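Local coordinates for hypothetical protein (Nostoc punctiforme, PDB 2O62), which is of unknown function, a two-part protein of the DUF3598 family whose halves both belong to the calycin clan of beta-barrel proteins, at residues R103-V108 with L122-L127; L138-L143 with V212-D217; Q109-N114 with A221-K226. All blocks are in the same frame, centred on the assembly; numbering follows the deposited sequence.

Interaction 1: residues R103-V108 with L122-L127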
loop_
_atom_site.group_PDB
_atom_site.type_symbol
_atom_site.label_atom_id
_atom_site.label_comp_id
_atom_site.label_asym_id
_atom_site.label_seq_id
_atom_site.Cartn_x
_atom_site.Cartn_y
_atom_site.Cartn_z
ATOM N N ARG A 103 -8.673 7.101 10.228
ATOM C CA ARG A 103 -8.514 6.994 8.786
ATOM C C ARG A 103 -8.029 5.630 8.373
ATOM O O ARG A 103 -7.258 4.985 9.093
ATOM C CB ARG A 103 -7.459 8.002 8.281
ATOM C CG ARG A 103 -7.913 9.457 8.277
ATOM C CD ARG A 103 -8.946 9.837 7.221
ATOM N NE ARG A 103 -8.699 9.098 5.988
ATOM C CZ ARG A 103 -7.841 9.455 5.045
ATOM N NH1 ARG A 103 -7.253 10.638 5.097
ATOM N NH2 ARG A 103 -7.628 8.635 4.018
ATOM N N ARG A 104 -8.466 5.211 7.191
ATOM C CA ARG A 104 -7.763 4.185 6.426
ATOM C C ARG A 104 -7.438 4.772 5.072
ATOM O O ARG A 104 -8.176 5.634 4.547
ATOM C CB ARG A 104 -8.535 2.886 6.270
ATOM C CG ARG A 104 -9.120 2.361 7.538
ATOM C CD ARG A 104 -9.443 0.892 7.451
ATOM N NE ARG A 104 -10.494 0.609 6.500
ATOM C CZ ARG A 104 -11.016 -0.586 6.257
ATOM N NH1 ARG A 104 -10.596 -1.648 6.919
ATOM N NH2 ARG A 104 -11.980 -0.725 5.355
ATOM N N LEU A 105 -6.317 4.336 4.519
ATOM C CA LEU A 105 -5.966 4.643 3.141
ATOM C C LEU A 105 -5.588 3.340 2.526
ATOM O O LEU A 105 -4.604 2.708 2.974
ATOM C CB LEU A 105 -4.769 5.588 3.005
ATOM C CG LEU A 105 -4.428 5.602 1.488
ATOM C CD1 LEU A 105 -5.205 6.746 0.800
ATOM C CD2 LEU A 105 -3.053 5.579 1.088
ATOM N N ARG A 106 -6.361 2.930 1.520
ATOM C CA ARG A 106 -6.187 1.609 0.935
ATOM C C ARG A 106 -5.926 1.793 -0.545
ATOM O O ARG A 106 -6.674 2.503 -1.220
ATOM C CB ARG A 106 -7.375 0.725 1.165
ATOM C CG ARG A 106 -7.767 0.724 2.568
ATOM C CD ARG A 106 -8.771 -0.353 2.929
ATOM N NE ARG A 106 -10.149 -0.040 2.588
ATOM C CZ ARG A 106 -10.951 -0.812 1.851
ATOM N NH1 ARG A 106 -10.516 -1.927 1.276
ATOM N NH2 ARG A 106 -12.228 -0.493 1.709
ATOM N N LEU A 107 -4.830 1.224 -1.015
ATOM C CA LEU A 107 -4.424 1.399 -2.390
ATOM C C LEU A 107 -4.354 0.051 -3.093
ATOM O O LEU A 107 -3.605 -0.825 -2.687
ATOM C CB LEU A 107 -3.075 2.151 -2.468
ATOM C CG LEU A 107 -2.649 2.743 -3.834
ATOM C CD1 LEU A 107 -1.845 3.994 -3.659
ATOM C CD2 LEU A 107 -1.810 1.767 -4.593
ATOM N N VAL A 108 -5.126 -0.088 -4.167
ATOM C CA VAL A 108 -5.087 -1.225 -5.046
ATOM C C VAL A 108 -4.348 -0.900 -6.364
ATOM O O VAL A 108 -4.609 0.131 -7.018
ATOM C CB VAL A 108 -6.511 -1.691 -5.400
ATOM C CG1 VAL A 108 -6.478 -2.949 -6.188
ATOM C CG2 VAL A 108 -7.323 -1.871 -4.153
ATOM N N LEU A 122 -7.907 3.962 -5.164
ATOM C CA LEU A 122 -7.557 4.624 -3.928
ATOM C C LEU A 122 -8.799 4.739 -3.111
ATOM O O LEU A 122 -9.759 5.318 -3.555
ATOM C CB LEU A 122 -6.964 5.987 -4.205
ATOM C CG LEU A 122 -6.242 6.652 -3.042
ATOM C CD1 LEU A 122 -4.934 5.913 -2.749
ATOM C CD2 LEU A 122 -5.971 8.088 -3.471
ATOM N N ILE A 123 -8.794 4.097 -1.941
ATOM C CA ILE A 123 -9.933 4.079 -1.086
ATOM C C ILE A 123 -9.564 4.892 0.161
ATOM O O ILE A 123 -8.752 4.460 0.995
ATOM C CB ILE A 123 -10.318 2.652 -0.726
ATOM C CG1 ILE A 123 -10.574 1.824 -2.010
ATOM C CG2 ILE A 123 -11.526 2.649 0.190
ATOM C CD1 ILE A 123 -10.702 0.281 -1.769
ATOM N N ARG A 124 -10.173 6.069 0.278
ATOM C CA ARG A 124 -9.908 7.002 1.382
ATOM C C ARG A 124 -11.092 7.011 2.316
ATOM O O ARG A 124 -12.141 7.497 1.948
ATOM C CB ARG A 124 -9.675 8.421 0.854
ATOM C CG ARG A 124 -8.430 8.538 0.004
ATOM C CD ARG A 124 -8.440 9.790 -0.830
ATOM N NE ARG A 124 -9.269 9.639 -2.009
ATOM C CZ ARG A 124 -9.475 10.595 -2.921
ATOM N NH1 ARG A 124 -8.923 11.772 -2.793
ATOM N NH2 ARG A 124 -10.212 10.325 -3.976
ATOM N N GLU A 125 -10.882 6.513 3.530
ATOM C CA GLU A 125 -11.951 6.248 4.467
ATOM C C GLU A 125 -11.691 6.924 5.792
ATOM O O GLU A 125 -10.562 6.958 6.270
ATOM C CB GLU A 125 -12.102 4.755 4.688
ATOM C CG GLU A 125 -12.690 4.017 3.482
ATOM C CD GLU A 125 -12.515 2.532 3.560
ATOM O OE1 GLU A 125 -11.495 2.068 4.105
ATOM O OE2 GLU A 125 -13.392 1.796 3.056
ATOM N N HIS A 126 -12.759 7.443 6.380
ATOM C CA HIS A 126 -12.735 8.047 7.709
ATOM C C HIS A 126 -13.876 7.417 8.506
ATOM O O HIS A 126 -14.962 7.041 7.992
ATOM C CB HIS A 126 -12.863 9.570 7.644
ATOM C CG HIS A 126 -14.124 10.038 7.009
ATOM N ND1 HIS A 126 -14.270 10.163 5.640
ATOM C CD2 HIS A 126 -15.329 10.352 7.551
ATOM C CE1 HIS A 126 -15.505 10.558 5.375
ATOM N NE2 HIS A 126 -16.170 10.670 6.514
ATOM N N LEU A 127 -13.636 7.263 9.784
ATOM C CA LEU A 127 -14.667 6.766 10.670
ATOM C C LEU A 127 -15.870 7.701 10.635
ATOM O O LEU A 127 -15.723 8.935 10.744
ATOM C CB LEU A 127 -14.149 6.665 12.096
ATOM C CG LEU A 127 -13.263 5.470 12.344
ATOM C CD1 LEU A 127 -12.789 5.622 13.766
ATOM C CD2 LEU A 127 -14.064 4.128 12.131
#
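Glu-125 OE1 takes hydrogen bonds from three nitrogens of two arginines across an antiparallel beta hairpin, strands 103-111 and 117-127 of the N-terminal calycin-like sheet. Arg-104 comes alongside the carboxylate, its guanidinium plane turned only 19° from it, and puts NE 3.0 Å and NH2 3.1 Å from Glu-125 OE1, both on the syn side. Arg-106 approaches from above the carboxylate plane and spans both oxygens, NE to OE1 and, almost straight, NH2 to Glu-125 OE2 at 2.9 Å. With chi1 of Arg-106 at -50°, CG is anti to the carbonyl carbon, and the bend at chi3 turns NE toward the acid. Arg-106 NH1 is left to Glu-95, while Arg-104 NH1 goes to Asn-12, so this buried network extends beyond the hairpin. Ile-123 CD1 lies over one face of the Arg-106 guanidinium, offset toward the rim, 3.6 Å above the plane.

On the other side of the sheet, Leu-122 CD1 meets Leu-105 CD1 and Leu-107 CD1, each at 3.7 Å. Arg-103 folds back over its own hairpin here, with NH2 also salt-bridged to Asp-217. Arg-103 NH2 and Glu-125 N reach Arg-104 O from opposite faces of its plane. Glu-125 O is held likewise, from one face by Arg-104 N and from the other by Arg-103 NE at 2.9 Å.

Interaction 2: residues L138-L143 with V212-D217; sequences LQINDL and VLLLPD
Leu-214 has its CG anti to the carbonyl carbon (chi1 -51°) and Leu-138 has its own anti to the backbone N (chi1 -170°); these first torsions aim the two branches at each other, and the second torsions bring the CD2 methyls of Leu-138 and Leu-214 to 3.8 Å, the side chains crossing at about a right angle. The two methyls of Leu-214 go to different partners: CD2 to Leu-138, CD1 to the end of Ile-140. There CD1 of Ile-140 and CD1 of Leu-214 are 3.4 Å apart, closer than methyl groups usually sit, so the packing is tight. Nearer the backbone, Leu-214 CB rests 3.5 Å from Leu-138 O.

One backbone bond joins the segments. Leu-138 N donates to Leu-215 O at 2.9 Å with a nearly straight N-H...O angle of 175°, just where strand 210-214 has ended. Leu-215 turns its own side chain to the opposite side from Leu-214, onto Leu-107 and Leu-120 of the N-terminal half.

Within 138-143 the chain makes a compact turn. Asp-142 reaches back so that OD2 accepts from Gln-139 N at 3.0 Å, and Asp-142 N returns a bond to Gln-139 O at 2.9 Å. This reciprocal pair fixes the turn, from which Ile-140 extends to Leu-214 and also touches Val-200.

The arrangement places the connection between the two halves, just ahead of strand 145-155, against the end of strand 210-214, with leucine and isoleucine side chains packed at one end of the closed antiparallel barrel of the C-terminal, calycin-like half.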
loop_
_atom_site.group_PDB
_atom_site.type_symbol
_atom_site.label_atom_id
_atom_site.label_comp_id
_atom_site.label_asym_id
_atom_site.label_seq_id
_atom_site.Cartn_x
_atom_site.Cartn_y
_atom_site.Cartn_z
ATOM N N LEU A 138 0.100 14.528 -2.855
ATOM C CA LEU A 138 1.532 14.373 -2.627
ATOM C C LEU A 138 2.380 15.065 -3.701
ATOM O O LEU A 138 2.100 14.929 -4.885
ATOM C CB LEU A 138 1.893 12.903 -2.567
ATOM C CG LEU A 138 3.299 12.511 -2.117
ATOM C CD1 LEU A 138 3.626 12.973 -0.722
ATOM C CD2 LEU A 138 3.436 11.019 -2.221
ATOM N N GLN A 139 3.400 15.808 -3.257
ATOM C CA GLN A 139 4.351 16.469 -4.156
ATOM C C GLN A 139 5.766 15.984 -3.862
ATOM O O GLN A 139 6.064 15.603 -2.745
ATOM C CB GLN A 139 4.313 17.976 -3.929
ATOM C CG GLN A 139 2.936 18.595 -4.157
ATOM C CD GLN A 139 2.551 18.668 -5.626
ATOM O OE1 GLN A 139 3.292 18.208 -6.515
ATOM N NE2 GLN A 139 1.381 19.262 -5.897
ATOM N N ILE A 140 6.643 16.000 -4.847
ATOM C CA ILE A 140 8.052 15.613 -4.602
ATOM C C ILE A 140 8.631 16.403 -3.447
ATOM O O ILE A 140 9.338 15.886 -2.597
ATOM C CB ILE A 140 8.950 15.920 -5.826
ATOM C CG1 ILE A 140 8.529 15.081 -7.004
ATOM C CG2 ILE A 140 10.417 15.625 -5.521
ATOM C CD1 ILE A 140 8.524 13.636 -6.713
ATOM N N ASN A 141 8.365 17.693 -3.449
ATOM C CA ASN A 141 8.881 18.533 -2.386
ATOM C C ASN A 141 8.448 18.138 -0.972
ATOM O O ASN A 141 9.107 18.483 0.007
ATOM C CB ASN A 141 8.531 19.969 -2.679
ATOM C CG ASN A 141 9.299 20.503 -3.860
ATOM O OD1 ASN A 141 10.136 19.819 -4.436
ATOM N ND2 ASN A 141 9.008 21.724 -4.231
ATOM N N ASP A 142 7.358 17.402 -0.845
ATOM C CA ASP A 142 6.954 16.883 0.464
ATOM C C ASP A 142 7.906 15.788 0.969
ATOM O O ASP A 142 7.894 15.451 2.150
ATOM C CB ASP A 142 5.559 16.274 0.377
ATOM C CG ASP A 142 4.481 17.311 0.128
ATOM O OD1 ASP A 142 4.598 18.488 0.591
ATOM O OD2 ASP A 142 3.474 16.934 -0.513
ATOM N N LEU A 143 8.656 15.182 0.059
ATOM C CA LEU A 143 9.471 14.035 0.405
ATOM C C LEU A 143 10.952 14.336 0.533
ATOM O O LEU A 143 11.674 13.548 1.146
ATOM C CB LEU A 143 9.269 12.899 -0.595
ATOM C CG LEU A 143 7.842 12.398 -0.722
ATOM C CD1 LEU A 143 7.709 11.375 -1.812
ATOM C CD2 LEU A 143 7.361 11.831 0.618
ATOM N N VAL A 212 7.161 5.638 -9.755
ATOM C CA VAL A 212 6.448 6.032 -8.516
ATOM C C VAL A 212 5.427 7.061 -8.908
ATOM O O VAL A 212 5.762 7.993 -9.604
ATOM C CB VAL A 212 7.395 6.632 -7.477
ATOM C CG1 VAL A 212 6.635 6.931 -6.200
ATOM C CG2 VAL A 212 8.545 5.706 -7.211
ATOM N N LEU A 213 4.184 6.862 -8.501
ATOM C CA LEU A 213 3.138 7.792 -8.843
ATOM C C LEU A 213 2.666 8.496 -7.586
ATOM O O LEU A 213 2.372 7.854 -6.559
ATOM C CB LEU A 213 1.994 7.054 -9.517
ATOM C CG LEU A 213 0.726 7.841 -9.796
ATOM C CD1 LEU A 213 0.961 8.885 -10.873
ATOM C CD2 LEU A 213 -0.408 6.930 -10.210
ATOM N N LEU A 214 2.615 9.818 -7.655
ATOM C CA LEU A 214 2.229 10.622 -6.504
ATOM C C LEU A 214 0.730 10.892 -6.610
ATOM O O LEU A 214 0.246 11.269 -7.682
ATOM C CB LEU A 214 2.978 11.938 -6.535
ATOM C CG LEU A 214 4.507 11.788 -6.704
ATOM C CD1 LEU A 214 5.119 13.171 -6.790
ATOM C CD2 LEU A 214 5.090 10.963 -5.615
ATOM N N LEU A 215 0.011 10.671 -5.517
ATOM C CA LEU A 215 -1.430 10.696 -5.537
ATOM C C LEU A 215 -2.050 11.600 -4.490
ATOM O O LEU A 215 -1.348 12.188 -3.627
ATOM C CB LEU A 215 -1.927 9.256 -5.311
ATOM C CG LEU A 215 -1.647 8.245 -6.437
ATOM C CD1 LEU A 215 -1.769 6.807 -5.911
ATOM C CD2 LEU A 215 -2.562 8.510 -7.640
ATOM N N PRO A 216 -3.389 11.741 -4.550
ATOM C CA PRO A 216 -4.067 12.411 -3.460
ATOM C C PRO A 216 -3.872 11.777 -2.051
ATOM O O PRO A 216 -3.478 10.588 -1.885
ATOM C CB PRO A 216 -5.542 12.312 -3.862
ATOM C CG PRO A 216 -5.535 12.159 -5.342
ATOM C CD PRO A 216 -4.337 11.348 -5.630
ATOM N N ASP A 217 -4.180 12.592 -1.049
ATOM C CA ASP A 217 -4.217 12.149 0.348
ATOM C C ASP A 217 -2.855 11.657 0.848
ATOM O O ASP A 217 -2.776 10.730 1.663
ATOM C CB ASP A 217 -5.257 11.049 0.516
ATOM C CG ASP A 217 -5.598 10.768 1.999
ATOM O OD1 ASP A 217 -5.753 11.733 2.809
ATOM O OD2 ASP A 217 -5.673 9.576 2.394
#

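Interaction 3: residues Q109-N114 with A221-K226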
loop_
_atom_site.group_PDB
_atom_site.type_symbol
_atom_site.label_atom_id
_atom_site.label_comp_id
_atom_site.label_asym_id
_atom_site.label_seq_id
_atom_site.Cartn_x
_atom_site.Cartn_y
_atom_site.Cartn_z
ATOM N N GLN A 109 -3.407 -1.770 -6.711
ATOM C CA GLN A 109 -2.737 -1.757 -8.000
ATOM C C GLN A 109 -3.180 -2.920 -8.845
ATOM O O GLN A 109 -3.344 -4.043 -8.339
ATOM C CB GLN A 109 -1.208 -1.840 -7.838
ATOM C CG GLN A 109 -0.583 -0.702 -7.010
ATOM C CD GLN A 109 0.923 -0.600 -7.140
ATOM O OE1 GLN A 109 1.492 -0.801 -8.234
ATOM N NE2 GLN A 109 1.575 -0.229 -6.044
ATOM N N LEU A 110 -3.338 -2.656 -10.135
ATOM C CA LEU A 110 -3.873 -3.600 -11.103
ATOM C C LEU A 110 -2.981 -3.586 -12.328
ATOM O O LEU A 110 -2.736 -2.524 -12.909
ATOM C CB LEU A 110 -5.298 -3.227 -11.490
ATOM C CG LEU A 110 -6.307 -3.162 -10.353
ATOM C CD1 LEU A 110 -7.590 -2.602 -10.878
ATOM C CD2 LEU A 110 -6.564 -4.546 -9.723
ATOM N N PHE A 111 -2.444 -4.757 -12.678
ATOM C CA PHE A 111 -1.573 -4.935 -13.832
ATOM C C PHE A 111 -2.278 -5.735 -14.905
ATOM O O PHE A 111 -3.092 -6.629 -14.611
ATOM C CB PHE A 111 -0.239 -5.623 -13.427
ATOM C CG PHE A 111 0.631 -4.760 -12.521
ATOM C CD1 PHE A 111 0.273 -4.521 -11.206
ATOM C CD2 PHE A 111 1.782 -4.139 -13.022
ATOM C CE1 PHE A 111 1.046 -3.722 -10.363
ATOM C CE2 PHE A 111 2.546 -3.330 -12.173
ATOM C CZ PHE A 111 2.164 -3.127 -10.855
ATOM N N ASP A 112 -1.910 -5.452 -16.136
ATOM C CA ASP A 112 -2.476 -6.121 -17.289
ATOM C C ASP A 112 -1.767 -7.419 -17.640
ATOM O O ASP A 112 -0.898 -7.893 -16.914
ATOM C CB ASP A 112 -2.573 -5.139 -18.472
ATOM C CG ASP A 112 -1.247 -4.765 -19.068
ATOM O OD1 ASP A 112 -0.301 -5.542 -18.945
ATOM O OD2 ASP A 112 -1.186 -3.674 -19.686
ATOM N N ARG A 113 -2.155 -8.020 -18.750
ATOM C CA ARG A 113 -1.591 -9.307 -19.126
ATOM C C ARG A 113 -0.155 -9.239 -19.603
ATOM O O ARG A 113 0.502 -10.269 -19.646
ATOM C CB ARG A 113 -2.465 -9.976 -20.181
ATOM C CG ARG A 113 -3.814 -10.316 -19.634
ATOM C CD ARG A 113 -4.657 -10.998 -20.650
ATOM N NE ARG A 113 -6.036 -10.942 -20.221
ATOM C CZ ARG A 113 -6.564 -11.759 -19.320
ATOM N NH1 ARG A 113 -5.829 -12.705 -18.738
ATOM N NH2 ARG A 113 -7.813 -11.618 -18.982
ATOM N N ASN A 114 0.296 -8.053 -19.997
ATOM C CA ASN A 114 1.670 -7.844 -20.433
ATOM C C ASN A 114 2.552 -7.394 -19.279
ATOM O O ASN A 114 3.721 -7.014 -19.469
ATOM C CB ASN A 114 1.724 -6.821 -21.557
ATOM C CG ASN A 114 0.903 -7.231 -22.770
ATOM O OD1 ASN A 114 0.074 -6.458 -23.258
ATOM N ND2 ASN A 114 1.103 -8.446 -23.245
ATOM N N ALA A 221 2.175 5.298 -5.072
ATOM C CA ALA A 221 2.229 3.919 -5.515
ATOM C C ALA A 221 3.548 3.673 -6.248
ATOM O O ALA A 221 3.885 4.402 -7.172
ATOM C CB ALA A 221 1.085 3.640 -6.441
ATOM N N THR A 222 4.269 2.621 -5.881
ATOM C CA THR A 222 5.503 2.241 -6.585
ATOM C C THR A 222 5.255 0.904 -7.293
ATOM O O THR A 222 4.854 -0.065 -6.659
ATOM C CB THR A 222 6.724 2.199 -5.609
ATOM O OG1 THR A 222 6.908 3.511 -5.068
ATOM C CG2 THR A 222 7.995 1.773 -6.312
ATOM N N SER A 223 5.446 0.903 -8.604
ATOM C CA SER A 223 5.069 -0.178 -9.493
ATOM C C SER A 223 6.253 -0.641 -10.326
ATOM O O SER A 223 6.938 0.200 -10.914
ATOM C CB SER A 223 4.003 0.254 -10.488
ATOM O OG SER A 223 2.857 0.755 -9.786
ATOM N N PRO A 224 6.439 -1.978 -10.446
ATOM C CA PRO A 224 7.383 -2.504 -11.441
ATOM C C PRO A 224 7.133 -1.908 -12.838
ATOM O O PRO A 224 5.999 -1.736 -13.222
ATOM C CB PRO A 224 7.090 -4.017 -11.428
ATOM C CG PRO A 224 6.413 -4.285 -10.125
ATOM C CD PRO A 224 5.753 -3.053 -9.702
ATOM N N LEU A 225 8.173 -1.554 -13.585
ATOM C CA LEU A 225 7.958 -1.105 -14.953
ATOM C C LEU A 225 7.366 -2.227 -15.819
ATOM O O LEU A 225 6.619 -1.965 -16.753
ATOM C CB LEU A 225 9.261 -0.594 -15.578
ATOM C CG LEU A 225 9.775 0.698 -14.913
ATOM C CD1 LEU A 225 11.174 1.085 -15.434
ATOM C CD2 LEU A 225 8.765 1.848 -15.075
ATOM N N LYS A 226 7.749 -3.466 -15.535
ATOM C CA LYS A 226 7.174 -4.618 -16.229
ATOM C C LYS A 226 7.353 -5.802 -15.358
ATOM O O LYS A 226 8.458 -6.066 -14.901
ATOM C CB LYS A 226 7.841 -4.921 -17.563
ATOM C CG LYS A 226 7.090 -6.049 -18.393
ATOM C CD LYS A 226 7.578 -6.202 -19.812
ATOM C CE LYS A 226 6.568 -6.938 -20.745
ATOM N NZ LYS A 226 6.218 -8.270 -20.231
#
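Two hydrogen bonds of the Gln-109 amide, one accepted and one donated, link the strands. Its oxygen, Gln-109 OE1, accepts from Ser-223 OG at 2.6 Å, a short bond in which the hydroxyl stands above the amide plane, 42° out of it. The other arm of the amide, Gln-109 NE2, makes a weak but fairly straight bond to Thr-222 O at 3.3 Å. The short bond, with the weak one beside it, would favour this rotation of the amide. Gln-109 is extended beyond CG, which lets it span strands whose axes are 9.4 Å apart and run 19° from parallel.

Apolar contact comes next along the strand. The Phe-111 ring carries CZ to 3.8 Å from Pro-224 CD and 3.9 Å from Ser-223 CB, the ring and the proline side chain crossing at about a right angle. Phe-92 and Leu-235 also touch this ring.

A third bond, from a charged group, lies at the exposed end. Lys-226 runs out straight and bends at chi4 (-57°), bringing NZ 2.9 Å from Asn-114 O. The carbonyl belongs to a turn held from within: Asp-112 OD1 accepts from Asn-114 N at 2.8 Å, an Asx turn, and also from His-116 N.

No backbone-to-backbone bond joins these strands. Side chains meet side chains and backbone carbonyls between the N-terminal sheet and the C-terminal barrel, an interface of two calycin-like sheets packed face to face.

Interaction 1 lies inside the N-terminal sheet, interaction 2 in the C-terminal half, and interaction 3 bridges the two. Their centres are about 16 to 20 Å apart. Along the chain, interaction 1 closes before interaction 2 opens, the segments of interactions 1 and 3 alternate, and interaction 2 is nested within the long loop that interaction 3 closes. Strand 103-111 serves interactions 1 and 3; the neighbouring strands 210-214 and 219-224 tie interaction 2 to interaction 3, with Leu-213 N probably bonded to Ala-221 O. Across the halves, Leu-107 also touches Ala-221, Leu-105 meets Asp-217, and Arg-124 packs on Pro-216. Several contacts therefore join the two halves, consistent with their packing as one compact unit.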